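Lysozyme M1 (Streptomyces coelicolor, PDB 1JFX) hydrolyses the beta-1,4 linkages between N-acetylmuramic acid and N-acetyl-D-glucosamine in bacterial peptidoglycan, acting as both a lysozyme and a diacetylmuramidase. Local coordinates at residues 31-36 against 40-45; 15-20 against 46-51; 168-173 against 177-182; 125-128 against 134-137. One frame throughout, in Å; residues are numbered along the deposited sequence.

Interaction 1 (31-36 against 40-45)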
loop_
_atom_site.group_PDB
_atom_site.type_symbol
_atom_site.label_atom_id
_atom_site.label_comp_id
_atom_site.label_asym_id
_atom_site.label_seq_id
_atom_site.Cartn_x
_atom_site.Cartn_y
_atom_site.Cartn_z
ATOM N N TYR A 31 0.271 1.533 -6.868
ATOM C CA TYR A 31 -0.340 2.087 -5.668
ATOM C C TYR A 31 0.097 3.549 -5.685
ATOM O O TYR A 31 1.241 3.866 -6.011
ATOM C CB TYR A 31 0.105 1.360 -4.404
ATOM C CG TYR A 31 -0.866 0.250 -4.050
ATOM C CD1 TYR A 31 -2.177 0.541 -3.645
ATOM C CD2 TYR A 31 -0.483 -1.092 -4.132
ATOM C CE1 TYR A 31 -3.081 -0.480 -3.323
ATOM C CE2 TYR A 31 -1.379 -2.112 -3.813
ATOM C CZ TYR A 31 -2.671 -1.802 -3.408
ATOM O OH TYR A 31 -3.539 -2.815 -3.068
ATOM N N ILE A 32 -0.844 4.429 -5.352
ATOM C CA ILE A 32 -0.653 5.879 -5.403
ATOM C C ILE A 32 -0.936 6.527 -4.045
ATOM O O ILE A 32 -1.983 6.283 -3.450
ATOM C CB ILE A 32 -1.635 6.454 -6.452
ATOM C CG1 ILE A 32 -1.353 5.800 -7.809
ATOM C CG2 ILE A 32 -1.540 7.989 -6.515
ATOM C CD1 ILE A 32 -2.530 5.884 -8.801
ATOM N N LYS A 33 -0.026 7.364 -3.555
ATOM C CA LYS A 33 -0.269 7.980 -2.261
ATOM C C LYS A 33 -1.451 8.940 -2.319
ATOM O O LYS A 33 -1.544 9.778 -3.218
ATOM C CB LYS A 33 0.959 8.734 -1.780
ATOM C CG LYS A 33 0.813 9.248 -0.341
ATOM C CD LYS A 33 2.139 9.744 0.197
ATOM C CE LYS A 33 2.007 10.187 1.641
ATOM N NZ LYS A 33 3.372 10.406 2.218
ATOM N N ALA A 34 -2.341 8.799 -1.342
ATOM C CA ALA A 34 -3.511 9.645 -1.244
ATOM C C ALA A 34 -3.453 10.569 -0.041
ATOM O O ALA A 34 -3.425 11.786 -0.184
ATOM C CB ALA A 34 -4.770 8.791 -1.169
ATOM N N THR A 35 -3.429 9.978 1.145
ATOM C CA THR A 35 -3.461 10.742 2.384
ATOM C C THR A 35 -2.351 10.343 3.353
ATOM O O THR A 35 -1.705 9.313 3.188
ATOM C CB THR A 35 -4.790 10.480 3.093
ATOM O OG1 THR A 35 -5.034 9.061 3.084
ATOM C CG2 THR A 35 -5.953 11.168 2.352
ATOM N N GLU A 36 -2.145 11.188 4.363
ATOM C CA GLU A 36 -1.178 10.930 5.418
ATOM C C GLU A 36 -1.716 11.581 6.690
ATOM O O GLU A 36 -2.289 12.678 6.658
ATOM C CB GLU A 36 0.215 11.489 5.077
ATOM C CG GLU A 36 1.232 11.314 6.209
ATOM C CD GLU A 36 2.681 11.444 5.760
ATOM O OE1 GLU A 36 2.932 11.700 4.566
ATOM O OE2 GLU A 36 3.584 11.281 6.608
ATOM N N TYR A 40 -3.220 15.493 5.653
ATOM C CA TYR A 40 -2.355 15.682 4.510
ATOM C C TYR A 40 -2.984 14.948 3.332
ATOM O O TYR A 40 -3.459 13.824 3.490
ATOM C CB TYR A 40 -0.965 15.108 4.766
ATOM C CG TYR A 40 -0.063 15.183 3.558
ATOM C CD1 TYR A 40 -0.065 14.175 2.591
ATOM C CD2 TYR A 40 0.774 16.279 3.363
ATOM C CE1 TYR A 40 0.743 14.256 1.464
ATOM C CE2 TYR A 40 1.592 16.373 2.237
ATOM C CZ TYR A 40 1.572 15.358 1.289
ATOM O OH TYR A 40 2.380 15.446 0.167
ATOM N N LYS A 41 -2.996 15.592 2.165
ATOM C CA LYS A 41 -3.517 14.981 0.943
ATOM C C LYS A 41 -2.457 15.187 -0.129
ATOM O O LYS A 41 -1.990 16.306 -0.336
ATOM C CB LYS A 41 -4.831 15.646 0.490
ATOM C CG LYS A 41 -5.459 14.969 -0.727
ATOM C CD LYS A 41 -5.788 13.505 -0.425
ATOM C CE LYS A 41 -6.319 12.766 -1.637
ATOM N NZ LYS A 41 -7.583 13.367 -2.168
ATOM N N ASP A 42 -2.067 14.106 -0.798
ATOM C CA ASP A 42 -1.054 14.187 -1.841
ATOM C C ASP A 42 -1.590 15.025 -3.008
ATOM O O ASP A 42 -2.659 14.730 -3.560
ATOM C CB ASP A 42 -0.686 12.777 -2.308
ATOM C CG ASP A 42 0.498 12.763 -3.253
ATOM O OD1 ASP A 42 0.347 13.231 -4.402
ATOM O OD2 ASP A 42 1.575 12.279 -2.844
ATOM N N ASP A 43 -0.845 16.063 -3.389
ATOM C CA ASP A 43 -1.289 16.949 -4.464
ATOM C C ASP A 43 -1.396 16.331 -5.843
ATOM O O ASP A 43 -2.121 16.857 -6.685
ATOM C CB ASP A 43 -0.389 18.184 -4.569
ATOM C CG ASP A 43 -0.608 19.169 -3.441
ATOM O OD1 ASP A 43 -1.775 19.383 -3.053
ATOM O OD2 ASP A 43 0.389 19.747 -2.957
ATOM N N ARG A 44 -0.683 15.230 -6.073
ATOM C CA ARG A 44 -0.715 14.572 -7.378
ATOM C C ARG A 44 -1.704 13.416 -7.402
ATOM O O ARG A 44 -1.898 12.807 -8.449
ATOM C CB ARG A 44 0.662 14.010 -7.727
ATOM C CG ARG A 44 1.789 15.037 -7.861
ATOM C CD ARG A 44 1.784 15.708 -9.206
ATOM N NE ARG A 44 2.984 16.520 -9.400
ATOM C CZ ARG A 44 3.213 17.241 -10.492
ATOM N NH1 ARG A 44 2.324 17.247 -11.482
ATOM N NH2 ARG A 44 4.324 17.957 -10.591
ATOM N N PHE A 45 -2.329 13.115 -6.265
ATOM C CA PHE A 45 -3.247 11.976 -6.203
ATOM C C PHE A 45 -4.361 11.893 -7.240
ATOM O O PHE A 45 -4.487 10.883 -7.922
ATOM C CB PHE A 45 -3.899 11.836 -4.823
ATOM C CG PHE A 45 -4.880 10.703 -4.761
ATOM C CD1 PHE A 45 -4.437 9.386 -4.739
ATOM C CD2 PHE A 45 -6.251 10.947 -4.836
ATOM C CE1 PHE A 45 -5.346 8.325 -4.801
ATOM C CE2 PHE A 45 -7.163 9.903 -4.900
ATOM C CZ PHE A 45 -6.716 8.588 -4.885
HETATM O O HOH W 1 0.053 10.740 -5.704
#
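A34 lays its methyl group over one face of the F45 ring. A34 CB stands 3.9 Å from the centre of that ring, 23° off its normal, a CH-pi contact displaced toward the ring's rim. I32 crosses F45 at about a right angle, and its CG2 branch lies 3.7 Å from F45 CD1. With CG opposite the backbone N (chi1 178°), the F45 ring reaches back from the start of helix 45-54 to strand 29-36. The two segments form the beta hairpin of strands 29-36 and 40-41. E36 and Y40 are its hydrogen-bonded pair, and T35 and K41 the non-hydrogen-bonded pair. Beyond the paired residues, D42 N gives a nearly straight 2.8 Å bond to A34 O. On the face with E36, the Y40 ring approaches E36 CB obliquely, with Y40 CD1 3.7 Å away. The extended K33 chain passes near this ring, and K33 NZ forms a 2.7 Å salt bridge with E36 OE1, met from above the carboxylate plane. The other carboxylate oxygen, E36 OE2, forms a salt bridge with R66. On the other face, K41 is bent at its second torsion, and K41 CD lies 3.6 Å from T35 CG2, while T35 OG1 bonds to H63. D42 crosses K33 at about a right angle. Its OD1 accepts from R44 N at 2.8 Å and its OD2 from H12 N, so both carboxylate oxygens are engaged where the chain turns into the helix.

Interaction 2 (15-20 against 46-51)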
loop_
_atom_site.group_PDB
_atom_site.type_symbol
_atom_site.label_atom_id
_atom_site.label_comp_id
_atom_site.label_asym_id
_atom_site.label_seq_id
_atom_site.Cartn_x
_atom_site.Cartn_y
_atom_site.Cartn_z
ATOM N N GLY A 15 6.533 13.519 -9.227
ATOM C CA GLY A 15 6.132 14.573 -10.148
ATOM C C GLY A 15 5.093 14.199 -11.188
ATOM O O GLY A 15 4.179 13.417 -10.913
ATOM N N SER A 16 5.227 14.769 -12.384
ATOM C CA SER A 16 4.299 14.497 -13.481
ATOM C C SER A 16 4.621 13.149 -14.107
ATOM O O SER A 16 5.735 12.922 -14.567
ATOM C CB SER A 16 4.413 15.589 -14.547
ATOM O OG SER A 16 3.528 15.322 -15.617
ATOM N N ILE A 17 3.633 12.262 -14.137
ATOM C CA ILE A 17 3.815 10.916 -14.675
ATOM C C ILE A 17 3.003 10.661 -15.938
ATOM O O ILE A 17 1.828 11.028 -16.013
ATOM C CB ILE A 17 3.380 9.869 -13.629
ATOM C CG1 ILE A 17 4.241 10.004 -12.371
ATOM C CG2 ILE A 17 3.478 8.442 -14.223
ATOM C CD1 ILE A 17 3.768 9.085 -11.210
ATOM N N ASN A 18 3.635 10.052 -16.938
ATOM C CA ASN A 18 2.920 9.700 -18.160
ATOM C C ASN A 18 2.529 8.236 -17.968
ATOM O O ASN A 18 3.345 7.326 -18.178
ATOM C CB ASN A 18 3.810 9.836 -19.395
ATOM C CG ASN A 18 3.047 9.559 -20.672
ATOM O OD1 ASN A 18 2.151 8.727 -20.689
ATOM N ND2 ASN A 18 3.400 10.255 -21.744
ATOM N N TRP A 19 1.288 8.007 -17.550
ATOM C CA TRP A 19 0.839 6.648 -17.291
ATOM C C TRP A 19 0.723 5.735 -18.498
ATOM O O TRP A 19 0.822 4.513 -18.355
ATOM C CB TRP A 19 -0.466 6.675 -16.483
ATOM C CG TRP A 19 -0.239 7.193 -15.087
ATOM C CD1 TRP A 19 -0.333 8.486 -14.658
ATOM C CD2 TRP A 19 0.173 6.423 -13.951
ATOM N NE1 TRP A 19 0.000 8.571 -13.317
ATOM C CE2 TRP A 19 0.310 7.316 -12.863
ATOM C CE3 TRP A 19 0.444 5.058 -13.747
ATOM C CZ2 TRP A 19 0.703 6.892 -11.591
ATOM C CZ3 TRP A 19 0.837 4.633 -12.481
ATOM C CH2 TRP A 19 0.962 5.548 -11.417
ATOM N N SER A 20 0.535 6.289 -19.693
ATOM C CA SER A 20 0.477 5.414 -20.855
ATOM C C SER A 20 1.874 4.814 -21.029
ATOM O O SER A 20 2.024 3.672 -21.467
ATOM C CB SER A 20 0.035 6.177 -22.118
ATOM O OG SER A 20 0.970 7.162 -22.523
ATOM N N SER A 46 -5.186 12.935 -7.341
ATOM C CA SER A 46 -6.292 12.908 -8.289
ATOM C C SER A 46 -5.882 12.647 -9.728
ATOM O O SER A 46 -6.514 11.846 -10.424
ATOM C CB SER A 46 -7.089 14.212 -8.211
ATOM O OG SER A 46 -7.870 14.236 -7.035
ATOM N N ALA A 47 -4.828 13.319 -10.175
ATOM C CA ALA A 47 -4.375 13.132 -11.542
ATOM C C ALA A 47 -3.803 11.731 -11.720
ATOM O O ALA A 47 -4.092 11.068 -12.707
ATOM C CB ALA A 47 -3.333 14.188 -11.907
ATOM N N ASN A 48 -3.003 11.266 -10.768
ATOM C CA ASN A 48 -2.433 9.930 -10.905
ATOM C C ASN A 48 -3.525 8.867 -10.934
ATOM O O ASN A 48 -3.511 7.958 -11.755
ATOM C CB ASN A 48 -1.467 9.621 -9.760
ATOM C CG ASN A 48 -0.118 10.289 -9.941
ATOM O OD1 ASN A 48 0.329 10.502 -11.070
ATOM N ND2 ASN A 48 0.549 10.600 -8.830
ATOM N N TYR A 49 -4.477 8.998 -10.020
ATOM C CA TYR A 49 -5.564 8.040 -9.905
ATOM C C TYR A 49 -6.379 7.987 -11.195
ATOM O O TYR A 49 -6.762 6.911 -11.655
ATOM C CB TYR A 49 -6.455 8.438 -8.731
ATOM C CG TYR A 49 -7.364 7.352 -8.207
ATOM C CD1 TYR A 49 -6.865 6.315 -7.417
ATOM C CD2 TYR A 49 -8.736 7.400 -8.445
ATOM C CE1 TYR A 49 -7.723 5.348 -6.864
ATOM C CE2 TYR A 49 -9.599 6.446 -7.905
ATOM C CZ TYR A 49 -9.085 5.428 -7.115
ATOM O OH TYR A 49 -9.943 4.501 -6.555
ATOM N N THR A 50 -6.627 9.155 -11.779
ATOM C CA THR A 50 -7.396 9.231 -13.016
ATOM C C THR A 50 -6.604 8.678 -14.193
ATOM O O THR A 50 -7.088 7.808 -14.940
ATOM C CB THR A 50 -7.781 10.704 -13.322
ATOM O OG1 THR A 50 -8.620 11.196 -12.272
ATOM C CG2 THR A 50 -8.527 10.818 -14.663
ATOM N N ASN A 51 -5.377 9.175 -14.348
ATOM C CA ASN A 51 -4.546 8.780 -15.475
ATOM C C ASN A 51 -4.085 7.326 -15.451
ATOM O O ASN A 51 -3.973 6.696 -16.496
ATOM C CB ASN A 51 -3.356 9.740 -15.588
ATOM C CG ASN A 51 -3.795 11.183 -15.824
ATOM O OD1 ASN A 51 -4.873 11.440 -16.369
ATOM N ND2 ASN A 51 -2.956 12.129 -15.428
HETATM O O HOH W 2 3.230 11.792 -8.830
HETATM O O HOH W 3 1.637 12.743 -11.901
HETATM O O HOH W 4 -0.344 11.621 -14.214
#
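W19 and N51 bring the backbones closest, with their CA atoms 6.1 Å apart, where the start of helix 19-24 meets helix 45-54; further back, I17 and N48 have CA atoms 7.4 Å apart. The W19 indole supplies the direct bond. Its NE1 donates to N48 OD1 at 3.0 Å in a moderately bent N-H...O bond. The oxygen lies in the indole plane, but the donor is tilted 32° from the plane of the amide carbonyl. Ring and amide planes stand 73° apart, so the amide is turned steeply against the ring edge. I17 CG2 packs over one indole face, and N48 O lies over the opposite face toward the rim. N51 crosses W19 at about a right angle, and N51 CB comes within 3.4 Å of W19 CD1. The N48 torsion (chi1 -78°) sets CG anti to the carbonyl carbon and swings the amide toward residues 15-17. I17 CD1 approaches N48 OD1 at 3.7 Å.

Three waters fill in the polar side. One links G15 O to N48 ND2. Another accepts from I17 N and lies near G15 O and N48 OD1. The third accepts from N51 ND2 and lies near I17 O. W19 also packs against I8, V10 and A30 of the barrel strands. The indole packs through its faces and bonds through its N-H, beside a hydrated polar seam. The buried N48 amide is engaged at both ends, by W19 and by water, which probably fixes its rotation.

Interaction 3 (168-173 against 177-182); sequences SAPTVP and PTWTFW
Two tryptophan torsions set up this contact around P170. W179 takes the crowded position, with CG between the backbone N and the carbonyl carbon (chi1 56°), which turns a face of its indole to the proline ring. W182 instead has CG anti to the backbone N (chi1 164°), which directs its indole to residues 168-170. P170 meets a face of each indole. Its CD sits over the centre of the six-membered ring of W182, 3.5 Å from the centroid and only 6° off the normal. Its CB lies over the same face, nearer the pyrrole side, 3.6 Å from W182 NE1. The next atom of the proline ring, CG, turns to W179. It stands 3.8 Å from the centroid of the five-membered ring, close to the normal. The CD and CG contacts are CH-pi, and P170 and W179 cross at about a right angle. W182 CB lies on the same face of W179 as the proline.

The segments span part of the connection from strand 160-163 and the start of strand 181-185, two parallel neighbours in the beta-alpha-barrel. This connection folds back on itself, and P170 and both tryptophans also touch V162 of the first strand. W182 NE1 bonds to H164 O just beyond that strand.

The contact is a surface one, and no hydrogen bond crosses between the segments. At the far end of the W182 indole, S168 O lies at the edge near the ring plane, 3.4 Å from CH2. A169 CA approaches the same carbon obliquely. V172 crosses W179 at about a right angle, and its CG2 branch reaches W179 CD1 at 3.9 Å.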
loop_
_atom_site.group_PDB
_atom_site.type_symbol
_atom_site.label_atom_id
_atom_site.label_comp_id
_atom_site.label_asym_id
_atom_site.label_seq_id
_atom_site.Cartn_x
_atom_site.Cartn_y
_atom_site.Cartn_z
ATOM N N SER A 168 17.155 -10.899 -3.058
ATOM C CA SER A 168 16.614 -11.796 -4.075
ATOM C C SER A 168 15.192 -12.282 -3.790
ATOM O O SER A 168 14.465 -12.634 -4.711
ATOM C CB SER A 168 17.555 -12.990 -4.271
ATOM O OG SER A 168 17.607 -13.787 -3.117
ATOM N N ALA A 169 14.817 -12.292 -2.514
ATOM C CA ALA A 169 13.495 -12.717 -2.052
ATOM C C ALA A 169 13.319 -12.001 -0.714
ATOM O O ALA A 169 14.283 -11.835 0.037
ATOM C CB ALA A 169 13.457 -14.240 -1.863
ATOM N N PRO A 170 12.090 -11.585 -0.385
ATOM C CA PRO A 170 11.870 -10.873 0.877
ATOM C C PRO A 170 11.742 -11.711 2.132
ATOM O O PRO A 170 11.230 -12.830 2.094
ATOM C CB PRO A 170 10.591 -10.087 0.597
ATOM C CG PRO A 170 9.785 -11.091 -0.218
ATOM C CD PRO A 170 10.828 -11.750 -1.136
ATOM N N THR A 171 12.198 -11.152 3.251
ATOM C CA THR A 171 12.057 -11.818 4.536
ATOM C C THR A 171 10.658 -11.465 5.038
ATOM O O THR A 171 10.275 -10.298 5.092
ATOM C CB THR A 171 13.122 -11.337 5.537
ATOM O OG1 THR A 171 14.408 -11.748 5.071
ATOM C CG2 THR A 171 12.875 -11.934 6.931
ATOM N N VAL A 172 9.892 -12.488 5.389
ATOM C CA VAL A 172 8.524 -12.308 5.846
ATOM C C VAL A 172 8.375 -12.613 7.331
ATOM O O VAL A 172 8.829 -13.658 7.799
ATOM C CB VAL A 172 7.587 -13.249 5.049
ATOM C CG1 VAL A 172 6.141 -13.132 5.554
ATOM C CG2 VAL A 172 7.675 -12.918 3.561
ATOM N N PRO A 173 7.771 -11.690 8.096
ATOM C CA PRO A 173 7.569 -11.907 9.536
ATOM C C PRO A 173 6.661 -13.121 9.726
ATOM O O PRO A 173 5.820 -13.420 8.877
ATOM C CB PRO A 173 6.866 -10.633 9.997
ATOM C CG PRO A 173 7.304 -9.595 8.996
ATOM C CD PRO A 173 7.295 -10.351 7.689
ATOM N N PRO A 177 1.245 -15.137 6.488
ATOM C CA PRO A 177 1.403 -16.441 5.839
ATOM C C PRO A 177 2.255 -16.425 4.574
ATOM O O PRO A 177 2.791 -17.452 4.160
ATOM C CB PRO A 177 -0.036 -16.870 5.569
ATOM C CG PRO A 177 -0.714 -15.541 5.289
ATOM C CD PRO A 177 -0.147 -14.654 6.383
ATOM N N THR A 178 2.354 -15.252 3.961
ATOM C CA THR A 178 3.125 -15.066 2.742
ATOM C C THR A 178 3.040 -13.582 2.405
ATOM O O THR A 178 2.398 -12.816 3.131
ATOM C CB THR A 178 2.519 -15.875 1.549
ATOM O OG1 THR A 178 3.413 -15.823 0.436
ATOM C CG2 THR A 178 1.159 -15.310 1.125
ATOM N N TRP A 179 3.702 -13.169 1.330
ATOM C CA TRP A 179 3.601 -11.776 0.919
ATOM C C TRP A 179 2.726 -11.733 -0.326
ATOM O O TRP A 179 2.705 -12.682 -1.112
ATOM C CB TRP A 179 4.980 -11.173 0.606
ATOM C CG TRP A 179 5.768 -11.909 -0.432
ATOM C CD1 TRP A 179 6.599 -12.968 -0.226
ATOM C CD2 TRP A 179 5.836 -11.609 -1.836
ATOM N NE1 TRP A 179 7.186 -13.349 -1.409
ATOM C CE2 TRP A 179 6.738 -12.531 -2.415
ATOM C CE3 TRP A 179 5.224 -10.647 -2.657
ATOM C CZ2 TRP A 179 7.047 -12.524 -3.775
ATOM C CZ3 TRP A 179 5.532 -10.640 -4.011
ATOM C CH2 TRP A 179 6.433 -11.569 -4.556
ATOM N N THR A 180 1.994 -10.629 -0.488
ATOM C CA THR A 180 1.125 -10.424 -1.643
ATOM C C THR A 180 1.815 -9.454 -2.612
ATOM O O THR A 180 1.834 -9.689 -3.818
ATOM C CB THR A 180 -0.249 -9.890 -1.189
ATOM O OG1 THR A 180 -0.904 -10.909 -0.418
ATOM C CG2 THR A 180 -1.129 -9.539 -2.396
ATOM N N PHE A 181 2.378 -8.373 -2.080
ATOM C CA PHE A 181 3.145 -7.420 -2.893
ATOM C C PHE A 181 4.502 -7.302 -2.222
ATOM O O PHE A 181 4.623 -7.501 -1.009
ATOM C CB PHE A 181 2.491 -6.033 -2.925
ATOM C CG PHE A 181 1.204 -5.989 -3.690
ATOM C CD1 PHE A 181 1.211 -5.944 -5.081
ATOM C CD2 PHE A 181 -0.008 -5.971 -3.023
ATOM C CE1 PHE A 181 0.027 -5.878 -5.796
ATOM C CE2 PHE A 181 -1.210 -5.903 -3.736
ATOM C CZ PHE A 181 -1.195 -5.857 -5.113
ATOM N N TRP A 182 5.526 -6.975 -3.005
ATOM C CA TRP A 182 6.862 -6.818 -2.451
ATOM C C TRP A 182 7.563 -5.649 -3.138
ATOM O O TRP A 182 7.750 -5.648 -4.355
ATOM C CB TRP A 182 7.653 -8.122 -2.629
ATOM C CG TRP A 182 9.146 -8.027 -2.448
ATOM C CD1 TRP A 182 9.842 -7.193 -1.608
ATOM C CD2 TRP A 182 10.124 -8.809 -3.142
ATOM N NE1 TRP A 182 11.201 -7.419 -1.746
ATOM C CE2 TRP A 182 11.394 -8.404 -2.680
ATOM C CE3 TRP A 182 10.046 -9.816 -4.115
ATOM C CZ2 TRP A 182 12.580 -8.970 -3.163
ATOM C CZ3 TRP A 182 11.222 -10.378 -4.592
ATOM C CH2 TRP A 182 12.473 -9.948 -4.115
#

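Interaction 4 (125-128 against 134-137)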
loop_
_atom_site.group_PDB
_atom_site.type_symbol
_atom_site.label_atom_id
_atom_site.label_comp_id
_atom_site.label_asym_id
_atom_site.label_seq_id
_atom_site.Cartn_x
_atom_site.Cartn_y
_atom_site.Cartn_z
ATOM N N ALA A 125 -10.818 -2.600 10.732
ATOM C CA ALA A 125 -12.258 -2.732 10.913
ATOM C C ALA A 125 -13.026 -1.614 10.234
ATOM O O ALA A 125 -14.033 -1.872 9.565
ATOM C CB ALA A 125 -12.609 -2.763 12.388
ATOM N N ARG A 126 -12.557 -0.379 10.390
ATOM C CA ARG A 126 -13.269 0.745 9.791
ATOM C C ARG A 126 -13.108 0.780 8.278
ATOM O O ARG A 126 -14.066 1.097 7.557
ATOM C CB ARG A 126 -12.809 2.067 10.412
ATOM C CG ARG A 126 -13.557 3.311 9.906
ATOM C CD ARG A 126 -15.095 3.169 9.971
ATOM N NE ARG A 126 -15.611 2.745 11.276
ATOM C CZ ARG A 126 -16.170 3.555 12.176
ATOM N NH1 ARG A 126 -16.293 4.861 11.947
ATOM N NH2 ARG A 126 -16.650 3.046 13.302
ATOM N N TYR A 127 -11.922 0.451 7.784
ATOM C CA TYR A 127 -11.733 0.461 6.339
ATOM C C TYR A 127 -12.646 -0.597 5.706
ATOM O O TYR A 127 -13.224 -0.362 4.637
ATOM C CB TYR A 127 -10.272 0.186 5.972
ATOM C CG TYR A 127 -10.033 0.347 4.491
ATOM C CD1 TYR A 127 -10.100 1.609 3.890
ATOM C CD2 TYR A 127 -9.820 -0.765 3.671
ATOM C CE1 TYR A 127 -9.977 1.756 2.504
ATOM C CE2 TYR A 127 -9.689 -0.628 2.289
ATOM C CZ TYR A 127 -9.778 0.635 1.710
ATOM O OH TYR A 127 -9.697 0.760 0.342
ATOM N N LYS A 128 -12.791 -1.744 6.369
ATOM C CA LYS A 128 -13.644 -2.802 5.834
ATOM C C LYS A 128 -15.111 -2.376 5.892
ATOM O O LYS A 128 -15.871 -2.637 4.962
ATOM C CB LYS A 128 -13.440 -4.115 6.600
ATOM C CG LYS A 128 -14.091 -5.315 5.915
ATOM C CD LYS A 128 -13.625 -6.635 6.514
ATOM C CE LYS A 128 -14.155 -7.823 5.710
ATOM N NZ LYS A 128 -13.595 -7.897 4.320
ATOM N N ASP A 134 -10.552 -5.909 2.812
ATOM C CA ASP A 134 -9.500 -6.102 3.820
ATOM C C ASP A 134 -8.335 -5.200 3.379
ATOM O O ASP A 134 -7.786 -5.364 2.285
ATOM C CB ASP A 134 -9.009 -7.555 3.842
ATOM C CG ASP A 134 -9.999 -8.502 4.485
ATOM O OD1 ASP A 134 -10.720 -8.078 5.408
ATOM O OD2 ASP A 134 -10.044 -9.692 4.086
ATOM N N VAL A 135 -7.952 -4.255 4.228
ATOM C CA VAL A 135 -6.877 -3.341 3.890
ATOM C C VAL A 135 -5.550 -4.090 3.733
ATOM O O VAL A 135 -5.273 -5.045 4.463
ATOM C CB VAL A 135 -6.740 -2.238 4.971
ATOM C CG1 VAL A 135 -6.210 -2.842 6.275
ATOM C CG2 VAL A 135 -5.825 -1.112 4.460
ATOM N N VAL A 136 -4.755 -3.678 2.749
ATOM C CA VAL A 136 -3.443 -4.276 2.522
ATOM C C VAL A 136 -2.468 -3.544 3.447
ATOM O O VAL A 136 -2.481 -2.321 3.517
ATOM C CB VAL A 136 -3.013 -4.073 1.053
ATOM C CG1 VAL A 136 -1.568 -4.518 0.846
ATOM C CG2 VAL A 136 -3.959 -4.855 0.148
ATOM N N ILE A 137 -1.620 -4.283 4.155
ATOM C CA ILE A 137 -0.658 -3.659 5.052
ATOM C C ILE A 137 0.732 -3.566 4.419
ATOM O O ILE A 137 1.327 -4.588 4.045
ATOM C CB ILE A 137 -0.549 -4.444 6.401
ATOM C CG1 ILE A 137 -1.859 -4.307 7.190
ATOM C CG2 ILE A 137 0.636 -3.903 7.239
ATOM C CD1 ILE A 137 -1.898 -5.166 8.462
#
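K128 and D134 form the polar half of this contact, and Y127 and V135 the apolar half. The two charged side chains lie side by side and point the same way. K128 NZ donates to D134 OD1 at 3.1 Å, a hydrogen bond within a salt bridge. The amine comes from above the carboxylate, 65° out of its plane. The K128 chain is extended as far as CE and then bends at its last torsion (chi4 66°), which turns NZ to the acid. K128 CD is also close, 3.4 Å from D134 OD1, so the aliphatic part of the lysine runs beside the same oxygen. Both charged groups have further partners. K128 NZ also donates to T132 O, and H124 NE2 bonds to D134 OD1.

The apolar pair is buried. Y127 crosses V135 obliquely, and its CD2 rests 3.7 Å from V135 CB. V135 CG2 lies a little further off, 4.1 Å from Y127 CD2. The hydroxyl of Y127 is bonded to G84 O and G95 N, which holds the outer end of the ring, and F79 meets the ring as well. V135 in turn packs on F123 of the same helix and on L97.

The contact ties the end of helix 113-131 to the residues leading into strand 136-139. This is the returning half of a beta-alpha-beta crossover that starts from strand 96-98, the repeating connection of a beta-alpha-barrel.

From the N terminus, the chain first passes residues 15-20, which interaction 2 pairs with 46-51. Within that span lies interaction 1, a tight hairpin between 31-36 and 40-45, so the long closure encloses the short one. The two touch where I32 meets N48 and R44 meets G15 and S16. Interaction 4 then closes the short turn from helix 113-131 to strand 136-139. Interaction 3 follows in series, folding back the connection before strand 181-185. None of the loops cross. Interactions 1, 3 and 4 all reach the barrel sheet. Y31 touches both F181 and V136, linking interaction 1 to the other two.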